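Local coordinates for type-iv like competence pilin ttha1218 (Thermus thermophilus, PDB 5G25), which probably serves as a pilin-like component of the type IV pilus system for natural competence and DNA uptake, here lacking its N-terminal region, at residues Glu17-Arg22 and Gly36-Gly41; Ile50-Ala55 and Leu60-Ala65; Ala70-Leu75 and Arg81-Val86. One frame throughout, in Å; residues are numbered along the deposited sequence.

Interaction 1: residues Glu17-Arg22 and Gly36-Gly41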
loop_
_atom_site.group_PDB
_atom_site.type_symbol
_atom_site.label_atom_id
_atom_site.label_comp_id
_atom_site.label_asym_id
_atom_site.label_seq_id
_atom_site.Cartn_x
_atom_site.Cartn_y
_atom_site.Cartn_z
ATOM N N GLU A 17 10.815 -1.684 -0.061
ATOM C CA GLU A 17 10.552 -1.718 1.401
ATOM C C GLU A 17 10.580 -0.336 2.043
ATOM O O GLU A 17 9.730 -0.033 2.887
ATOM C CB GLU A 17 11.475 -2.715 2.107
ATOM C CG GLU A 17 11.131 -4.146 1.684
ATOM C CD GLU A 17 11.993 -5.234 2.304
ATOM O OE1 GLU A 17 13.194 -4.982 2.543
ATOM O OE2 GLU A 17 11.456 -6.355 2.521
ATOM N N ASN A 18 11.502 0.514 1.596
ATOM C CA ASN A 18 11.588 1.886 2.091
ATOM C C ASN A 18 10.367 2.686 1.737
ATOM O O ASN A 18 9.849 3.438 2.529
ATOM C CB ASN A 18 12.810 2.596 1.517
ATOM C CG ASN A 18 14.093 2.168 2.194
ATOM O OD1 ASN A 18 14.110 1.849 3.384
ATOM N ND2 ASN A 18 15.174 2.147 1.438
ATOM N N PHE A 19 9.914 2.522 0.512
ATOM C CA PHE A 19 8.758 3.247 0.064
ATOM C C PHE A 19 7.531 2.761 0.781
ATOM O O PHE A 19 6.667 3.553 1.155
ATOM C CB PHE A 19 8.572 3.110 -1.446
ATOM C CG PHE A 19 7.523 4.011 -1.976
ATOM C CD1 PHE A 19 7.750 5.382 -2.045
ATOM C CD2 PHE A 19 6.296 3.519 -2.333
ATOM C CE1 PHE A 19 6.758 6.226 -2.498
ATOM C CE2 PHE A 19 5.301 4.359 -2.792
ATOM C CZ PHE A 19 5.531 5.708 -2.880
ATOM N N MET A 20 7.440 1.453 0.978
ATOM C CA MET A 20 6.313 0.900 1.711
ATOM C C MET A 20 6.251 1.425 3.150
ATOM O O MET A 20 5.164 1.692 3.685
ATOM C CB MET A 20 6.382 -0.615 1.720
ATOM C CG MET A 20 5.121 -1.253 2.273
ATOM S SD MET A 20 3.641 -0.974 1.258
ATOM C CE MET A 20 3.856 -2.154 -0.070
ATOM N N GLU A 21 7.412 1.572 3.769
ATOM C CA GLU A 21 7.489 2.083 5.141
ATOM C C GLU A 21 7.067 3.539 5.111
ATOM O O GLU A 21 6.371 4.010 5.987
ATOM C CB GLU A 21 8.912 1.919 5.676
ATOM C CG GLU A 21 9.189 2.492 7.064
ATOM C CD GLU A 21 8.446 1.760 8.177
ATOM O OE1 GLU A 21 8.231 0.520 8.070
ATOM O OE2 GLU A 21 8.075 2.438 9.165
ATOM N N ARG A 22 7.462 4.254 4.065
ATOM C CA ARG A 22 7.020 5.631 3.914
ATOM C C ARG A 22 5.490 5.751 3.837
ATOM O O ARG A 22 4.900 6.691 4.386
ATOM C CB ARG A 22 7.667 6.235 2.678
ATOM C CG ARG A 22 7.163 7.629 2.358
ATOM C CD ARG A 22 7.499 8.608 3.459
ATOM N NE ARG A 22 7.050 9.955 3.113
ATOM C CZ ARG A 22 5.788 10.371 3.164
ATOM N NH1 ARG A 22 4.838 9.556 3.580
ATOM N NH2 ARG A 22 5.468 11.619 2.793
ATOM N N GLY A 36 -0.573 4.704 -9.003
ATOM C CA GLY A 36 -0.011 4.411 -10.323
ATOM C C GLY A 36 1.509 4.373 -10.407
ATOM O O GLY A 36 2.193 3.973 -9.464
ATOM N N ALA A 37 2.057 4.755 -11.547
ATOM C CA ALA A 37 3.442 4.364 -11.845
ATOM C C ALA A 37 4.466 5.237 -11.167
ATOM O O ALA A 37 4.248 6.425 -10.964
ATOM C CB ALA A 37 3.701 4.327 -13.351
ATOM N N LEU A 38 5.605 4.641 -10.847
ATOM C CA LEU A 38 6.703 5.356 -10.255
ATOM C C LEU A 38 7.948 4.522 -10.443
ATOM O O LEU A 38 7.866 3.318 -10.643
ATOM C CB LEU A 38 6.464 5.618 -8.750
ATOM C CG LEU A 38 6.737 4.503 -7.725
ATOM C CD1 LEU A 38 6.496 5.035 -6.324
ATOM C CD2 LEU A 38 5.860 3.282 -7.959
ATOM N N ALA A 39 9.087 5.195 -10.344
ATOM C CA ALA A 39 10.392 4.578 -10.358
ATOM C C ALA A 39 10.924 4.312 -8.954
ATOM O O ALA A 39 10.831 5.166 -8.078
ATOM C CB ALA A 39 11.362 5.476 -11.086
ATOM N N LEU A 40 11.506 3.128 -8.785
ATOM C CA LEU A 40 12.164 2.700 -7.555
ATOM C C LEU A 40 13.404 1.883 -7.911
ATOM O O LEU A 40 13.320 0.895 -8.652
ATOM C CB LEU A 40 11.236 1.792 -6.759
ATOM C CG LEU A 40 10.070 2.494 -6.061
ATOM C CD1 LEU A 40 9.112 1.470 -5.459
ATOM C CD2 LEU A 40 10.618 3.451 -5.005
ATOM N N GLY A 41 14.544 2.278 -7.357
ATOM C CA GLY A 41 15.803 1.601 -7.607
ATOM C C GLY A 41 16.178 1.585 -9.079
ATOM O O GLY A 41 16.769 0.627 -9.564
#
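On a helix whose turn is closed by the backbone bond from Glu21 N to Glu17 O (3.0 Å), Phe19 projects toward strand 36-40 and meets Leu38 and Leu40 there. The contact between the two segments is purely apolar and small, with 124 Å² buried, all of it contributed by these three residues. Approaching from the opposite direction, the methyl CD1 of Leu38 sits over one face of the Phe19 ring, displaced toward the rim, and makes a CH-pi contact 3.9 Å from the ring centroid and 22° off the normal. Its nearest ring atom is CZ of Phe19, 3.6 Å from CD1, at the far end of the ring from the helix backbone. Leu38 CG lies between its own backbone N and carbonyl carbon (chi1 80°), which, with the extended chi2, carries CD1 toward the aromatic ring. Leu40 touches nearer the root of the same side chain: its CD2 lies 4.1 Å from Phe19 CB and is oblique to the ring. The two leucines, two positions apart on the strand, touch the phenylalanine at its outer end and at its base. The backbones stay well separated, 8.4 Å between the CA atoms of Phe19 and Leu40, so side chains alone bridge the helix and the strand. Beyond these three, Phe19 also rests on Leu75 and Leu40 on Val77, while Met20 packs on strands 70-77 and 80-87. Helix 11-24 thus packs against the antiparallel sheet, as in other type IV pilins, and strand 36-40 joins that sheet through strand 43-54, where the backbones of Leu38 and Gly45 are hydrogen-bonded.

Interaction 2: residues Ile50-Ala55 and Leu60-Ala65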
loop_
_atom_site.group_PDB
_atom_site.type_symbol
_atom_site.label_atom_id
_atom_site.label_comp_id
_atom_site.label_asym_id
_atom_site.label_seq_id
_atom_site.Cartn_x
_atom_site.Cartn_y
_atom_site.Cartn_z
ATOM N N ILE A 50 -5.796 -0.543 -2.483
ATOM C CA ILE A 50 -7.201 -0.924 -2.475
ATOM C C ILE A 50 -7.813 -0.619 -1.107
ATOM O O ILE A 50 -7.389 -1.175 -0.102
ATOM C CB ILE A 50 -7.326 -2.433 -2.771
ATOM C CG1 ILE A 50 -6.778 -2.753 -4.168
ATOM C CG2 ILE A 50 -8.761 -2.923 -2.624
ATOM C CD1 ILE A 50 -5.357 -3.277 -4.167
ATOM N N PRO A 51 -8.844 0.232 -1.062
ATOM C CA PRO A 51 -9.483 0.450 0.248
ATOM C C PRO A 51 -10.098 -0.839 0.818
ATOM O O PRO A 51 -10.701 -1.617 0.066
ATOM C CB PRO A 51 -10.580 1.469 -0.066
ATOM C CG PRO A 51 -10.926 1.217 -1.500
ATOM C CD PRO A 51 -9.622 0.825 -2.163
ATOM N N CYS A 52 -9.914 -1.064 2.120
ATOM C CA CYS A 52 -10.434 -2.255 2.806
ATOM C C CYS A 52 -11.261 -1.870 4.018
ATOM O O CYS A 52 -10.971 -0.875 4.697
ATOM C CB CYS A 52 -9.318 -3.166 3.298
ATOM S SG CYS A 52 -8.163 -3.745 2.046
ATOM N N ASN A 53 -12.297 -2.661 4.282
ATOM C CA ASN A 53 -12.972 -2.570 5.555
ATOM C C ASN A 53 -12.253 -3.441 6.568
ATOM O O ASN A 53 -11.513 -4.374 6.216
ATOM C CB ASN A 53 -14.421 -3.031 5.452
ATOM C CG ASN A 53 -15.330 -2.318 6.437
ATOM O OD1 ASN A 53 -14.883 -1.650 7.387
ATOM N ND2 ASN A 53 -16.622 -2.437 6.202
ATOM N N VAL A 54 -12.493 -3.135 7.834
ATOM C CA VAL A 54 -11.965 -3.942 8.945
ATOM C C VAL A 54 -13.093 -4.286 9.887
ATOM O O VAL A 54 -13.690 -3.387 10.464
ATOM C CB VAL A 54 -10.888 -3.159 9.723
ATOM C CG1 VAL A 54 -10.516 -3.885 11.010
ATOM C CG2 VAL A 54 -9.661 -2.952 8.842
ATOM N N ALA A 55 -13.397 -5.571 10.046
ATOM C CA ALA A 55 -14.510 -5.960 10.933
ATOM C C ALA A 55 -14.172 -5.689 12.403
ATOM O O ALA A 55 -13.017 -5.443 12.751
ATOM C CB ALA A 55 -14.889 -7.422 10.736
ATOM N N LEU A 60 -10.503 -8.525 7.446
ATOM C CA LEU A 60 -10.343 -7.583 6.334
ATOM C C LEU A 60 -11.211 -7.917 5.117
ATOM O O LEU A 60 -11.240 -9.058 4.653
ATOM C CB LEU A 60 -8.879 -7.565 5.884
ATOM C CG LEU A 60 -7.888 -6.943 6.865
ATOM C CD1 LEU A 60 -6.463 -7.381 6.543
ATOM C CD2 LEU A 60 -8.017 -5.431 6.833
ATOM N N ALA A 61 -11.896 -6.908 4.593
ATOM C CA ALA A 61 -12.660 -7.057 3.361
ATOM C C ALA A 61 -12.081 -6.101 2.308
ATOM O O ALA A 61 -12.203 -4.885 2.441
ATOM C CB ALA A 61 -14.130 -6.752 3.621
ATOM N N CYS A 62 -11.408 -6.650 1.297
ATOM C CA CYS A 62 -10.799 -5.840 0.229
ATOM C C CYS A 62 -11.326 -6.286 -1.146
ATOM O O CYS A 62 -11.197 -7.461 -1.498
ATOM C CB CYS A 62 -9.268 -5.961 0.268
ATOM S SG CYS A 62 -8.519 -5.751 1.923
ATOM N N PRO A 63 -11.934 -5.363 -1.914
ATOM C CA PRO A 63 -12.233 -3.985 -1.560
ATOM C C PRO A 63 -13.362 -3.893 -0.547
ATOM O O PRO A 63 -14.026 -4.886 -0.263
ATOM C CB PRO A 63 -12.674 -3.346 -2.896
ATOM C CG PRO A 63 -12.250 -4.298 -3.965
ATOM C CD PRO A 63 -12.304 -5.652 -3.314
ATOM N N THR A 64 -13.565 -2.707 0.003
ATOM C CA THR A 64 -14.596 -2.518 0.994
ATOM C C THR A 64 -15.923 -2.285 0.319
ATOM O O THR A 64 -15.980 -1.664 -0.739
ATOM C CB THR A 64 -14.325 -1.317 1.907
ATOM O OG1 THR A 64 -15.362 -1.246 2.889
ATOM C CG2 THR A 64 -14.281 0.024 1.108
ATOM N N ALA A 65 -16.983 -2.775 0.952
ATOM C CA ALA A 65 -18.339 -2.405 0.582
ATOM C C ALA A 65 -18.793 -1.155 1.355
ATOM O O ALA A 65 -19.870 -0.625 1.089
ATOM C CB ALA A 65 -19.283 -3.564 0.849
HETATM O O HOH W 1 -17.326 -4.427 3.557
#
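Cys52 and Cys62 are joined by a disulfide, SG to SG 2.0 Å. Beside it the two segments form a short antiparallel pairing: Asn53 N donates to Ala61 O at 2.9 Å, and Ala61 N returns a bond to Asn53 O at 3.0 Å. Val54 and Leu60 lie side by side, Val54 CG2 3.6 Å from Leu60 CD2. Past Cys62 the chain turns through the cis peptide before Pro63, whose CB lies 3.9 Å from Ile50 CG2, and Thr64 N makes a weak bond to Pro51 O. Thr64 OG1, lying opposite its own backbone N (chi1 -177°), comes within 3.3 Å of Asn53 CB, while that hydroxyl bonds to Gly66 N and Asp67 O. The Asn53 amide folds back, OD1 accepting a bent bond from Val54 N at 2.8 Å, and ND2 weakly reaches a water that also accepts from Ala65 N. With an alanine here, Val54 N would probably lose this acceptor and the water its tie to the strand. Outward from the hairpin, strand 43-54 pairs with strand 70-77, Gln72 touches both cysteines, and Leu60 touches Val85 and Tyr87 of strand 80-87.

Interaction 3: residues Ala70-Leu75 and Arg81-Val86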
loop_
_atom_site.group_PDB
_atom_site.type_symbol
_atom_site.label_atom_id
_atom_site.label_comp_id
_atom_site.label_asym_id
_atom_site.label_seq_id
_atom_site.Cartn_x
_atom_site.Cartn_y
_atom_site.Cartn_z
ATOM N N ALA A 70 -8.583 0.529 6.212
ATOM C CA ALA A 70 -7.224 0.129 5.912
ATOM C C ALA A 70 -7.063 0.092 4.411
ATOM O O ALA A 70 -8.056 0.126 3.691
ATOM C CB ALA A 70 -6.934 -1.238 6.503
ATOM N N PHE A 71 -5.815 0.023 3.948
ATOM C CA PHE A 71 -5.530 -0.153 2.520
ATOM C C PHE A 71 -4.669 -1.381 2.337
ATOM O O PHE A 71 -3.693 -1.565 3.053
ATOM C CB PHE A 71 -4.747 1.026 1.936
ATOM C CG PHE A 71 -5.520 2.296 1.862
ATOM C CD1 PHE A 71 -6.417 2.512 0.806
ATOM C CD2 PHE A 71 -5.351 3.290 2.818
ATOM C CE1 PHE A 71 -7.137 3.677 0.728
ATOM C CE2 PHE A 71 -6.061 4.473 2.720
ATOM C CZ PHE A 71 -6.967 4.654 1.690
ATOM N N GLN A 72 -5.028 -2.192 1.346
ATOM C CA GLN A 72 -4.150 -3.237 0.824
ATOM C C GLN A 72 -3.260 -2.607 -0.258
ATOM O O GLN A 72 -3.733 -2.119 -1.295
ATOM C CB GLN A 72 -4.995 -4.385 0.266
ATOM C CG GLN A 72 -4.213 -5.490 -0.406
ATOM C CD GLN A 72 -5.090 -6.340 -1.347
ATOM O OE1 GLN A 72 -6.324 -6.201 -1.403
ATOM N NE2 GLN A 72 -4.446 -7.218 -2.093
ATOM N N VAL A 73 -1.967 -2.581 0.007
ATOM C CA VAL A 73 -1.030 -1.883 -0.844
ATOM C C VAL A 73 -0.205 -2.924 -1.567
ATOM O O VAL A 73 0.365 -3.811 -0.928
ATOM C CB VAL A 73 -0.115 -0.975 0.002
ATOM C CG1 VAL A 73 0.847 -0.199 -0.881
ATOM C CG2 VAL A 73 -0.939 -0.018 0.845
ATOM N N VAL A 74 -0.188 -2.840 -2.904
ATOM C CA VAL A 74 0.636 -3.707 -3.736
ATOM C C VAL A 74 1.634 -2.851 -4.530
ATOM O O VAL A 74 1.264 -2.044 -5.378
ATOM C CB VAL A 74 -0.218 -4.551 -4.691
ATOM C CG1 VAL A 74 0.649 -5.531 -5.467
ATOM C CG2 VAL A 74 -1.292 -5.296 -3.920
ATOM N N LEU A 75 2.907 -3.023 -4.217
ATOM C CA LEU A 75 3.995 -2.378 -4.926
ATOM C C LEU A 75 4.600 -3.420 -5.872
ATOM O O LEU A 75 4.900 -4.546 -5.442
ATOM C CB LEU A 75 5.045 -1.927 -3.901
ATOM C CG LEU A 75 5.800 -0.620 -4.040
ATOM C CD1 LEU A 75 4.900 0.511 -4.520
ATOM C CD2 LEU A 75 6.412 -0.279 -2.679
ATOM N N ARG A 81 7.520 -8.171 -6.278
ATOM C CA ARG A 81 6.291 -7.695 -5.731
ATOM C C ARG A 81 6.249 -7.717 -4.216
ATOM O O ARG A 81 6.824 -8.600 -3.582
ATOM C CB ARG A 81 5.201 -8.514 -6.353
ATOM C CG ARG A 81 3.907 -8.539 -5.610
ATOM C CD ARG A 81 3.142 -9.756 -6.089
ATOM N NE ARG A 81 1.763 -9.650 -5.675
ATOM C CZ ARG A 81 1.355 -9.820 -4.424
ATOM N NH1 ARG A 81 2.225 -10.123 -3.449
ATOM N NH2 ARG A 81 0.065 -9.681 -4.145
ATOM N N LEU A 82 5.573 -6.715 -3.652
ATOM C CA LEU A 82 5.494 -6.523 -2.214
ATOM C C LEU A 82 4.104 -6.065 -1.806
ATOM O O LEU A 82 3.657 -4.988 -2.173
ATOM C CB LEU A 82 6.542 -5.502 -1.731
ATOM C CG LEU A 82 6.419 -5.038 -0.255
ATOM C CD1 LEU A 82 6.372 -6.163 0.770
ATOM C CD2 LEU A 82 7.562 -4.136 0.100
ATOM N N GLU A 83 3.426 -6.887 -1.022
ATOM C CA GLU A 83 2.091 -6.546 -0.574
ATOM C C GLU A 83 2.043 -6.457 0.946
ATOM O O GLU A 83 2.663 -7.258 1.649
ATOM C CB GLU A 83 1.107 -7.582 -1.089
ATOM C CG GLU A 83 -0.289 -7.433 -0.522
ATOM C CD GLU A 83 -1.271 -8.430 -1.110
ATOM O OE1 GLU A 83 -1.047 -8.905 -2.252
ATOM O OE2 GLU A 83 -2.281 -8.727 -0.432
ATOM N N THR A 84 1.335 -5.456 1.449
ATOM C CA THR A 84 1.105 -5.341 2.869
ATOM C C THR A 84 -0.254 -4.686 3.121
ATOM O O THR A 84 -1.009 -4.414 2.180
ATOM C CB THR A 84 2.259 -4.584 3.571
ATOM O OG1 THR A 84 2.272 -4.902 4.965
ATOM C CG2 THR A 84 2.137 -3.089 3.399
ATOM N N VAL A 85 -0.578 -4.485 4.396
ATOM C CA VAL A 85 -1.807 -3.811 4.796
ATOM C C VAL A 85 -1.387 -2.649 5.661
ATOM O O VAL A 85 -0.560 -2.802 6.568
ATOM C CB VAL A 85 -2.764 -4.745 5.564
ATOM C CG1 VAL A 85 -3.979 -3.986 6.094
ATOM C CG2 VAL A 85 -3.217 -5.888 4.650
ATOM N N VAL A 86 -1.903 -1.473 5.326
ATOM C CA VAL A 86 -1.674 -0.308 6.121
ATOM C C VAL A 86 -2.990 0.013 6.799
ATOM O O VAL A 86 -3.992 0.171 6.132
ATOM C CB VAL A 86 -1.181 0.865 5.275
ATOM C CG1 VAL A 86 -1.000 2.101 6.136
ATOM C CG2 VAL A 86 0.125 0.480 4.616
#
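Val86, Val73 and Leu75 bury the most surface in this antiparallel beta hairpin of strands 70-77 and 80-87; strand 70-77 pairs on its other side with strand 43-54. The two segments run at 167° to each other, with axes 4.7 Å apart at their closest. Each of the three residues belongs to a hydrogen-bonded pair: Phe71 with Val86, Val73 with Thr84 and Leu75 with Leu82, every pair tied by two backbone bonds. Phe71 N to Val86 O is the shortest, at 2.8 Å. All six of these side chains lie on the same face. There Val73 and Val86 meet on a diagonal between neighbouring pairs, CG2 to CG2 3.9 Å; in each valine CG1 is anti to the backbone N (chi1 -178° in Val73), which leaves CG2 beside that N. Leu75 faces Leu82 mainly through the roots of the side chains, CB to CB 4.4 Å. This largely apolar face packs under helix 11-24, with Val73 on Leu23, and near helix 30-33, with Val86 on Ile30. The Thr84 hydroxyl, on the same side, bonds to Arg24.

The other face carries Gln72, Val74, Glu83 and Val85. Val85 CG1 lies 4.1 Å from Ala70 CB, and Val74 covers one face of the Arg81 guanidinium with CG1. The carboxylate of Glu83 is reached from both strands: Arg81 forms a salt bridge with OE1, although its modelled length is too short to be reliable, and Gln72 NE2 makes a weak bond to OE2 at 3.1 Å, the amide and carboxylate planes turned 40° apart.

The three interactions come in series along the chain and all reach one antiparallel sheet. Interaction 3 is the most central, about 3 Å from the centre of the chain, with interactions 1 and 2 on opposite sides of that centre, their own centres 23 Å apart and nearest atoms about 10 Å apart. Interaction 3 touches both. Met20 of helix 11-24 sets its SD 3.4 Å from Thr84 CG2, tying the helix to the central hairpin, while Cys52 N lies 2.7 Å from Ala70 O, a probable hydrogen bond between strands 43-54 and 70-77. The hairpin thus links the contact between helix 11-24 and strand 36-40 with the end closed by the Cys52-Cys62 disulfide.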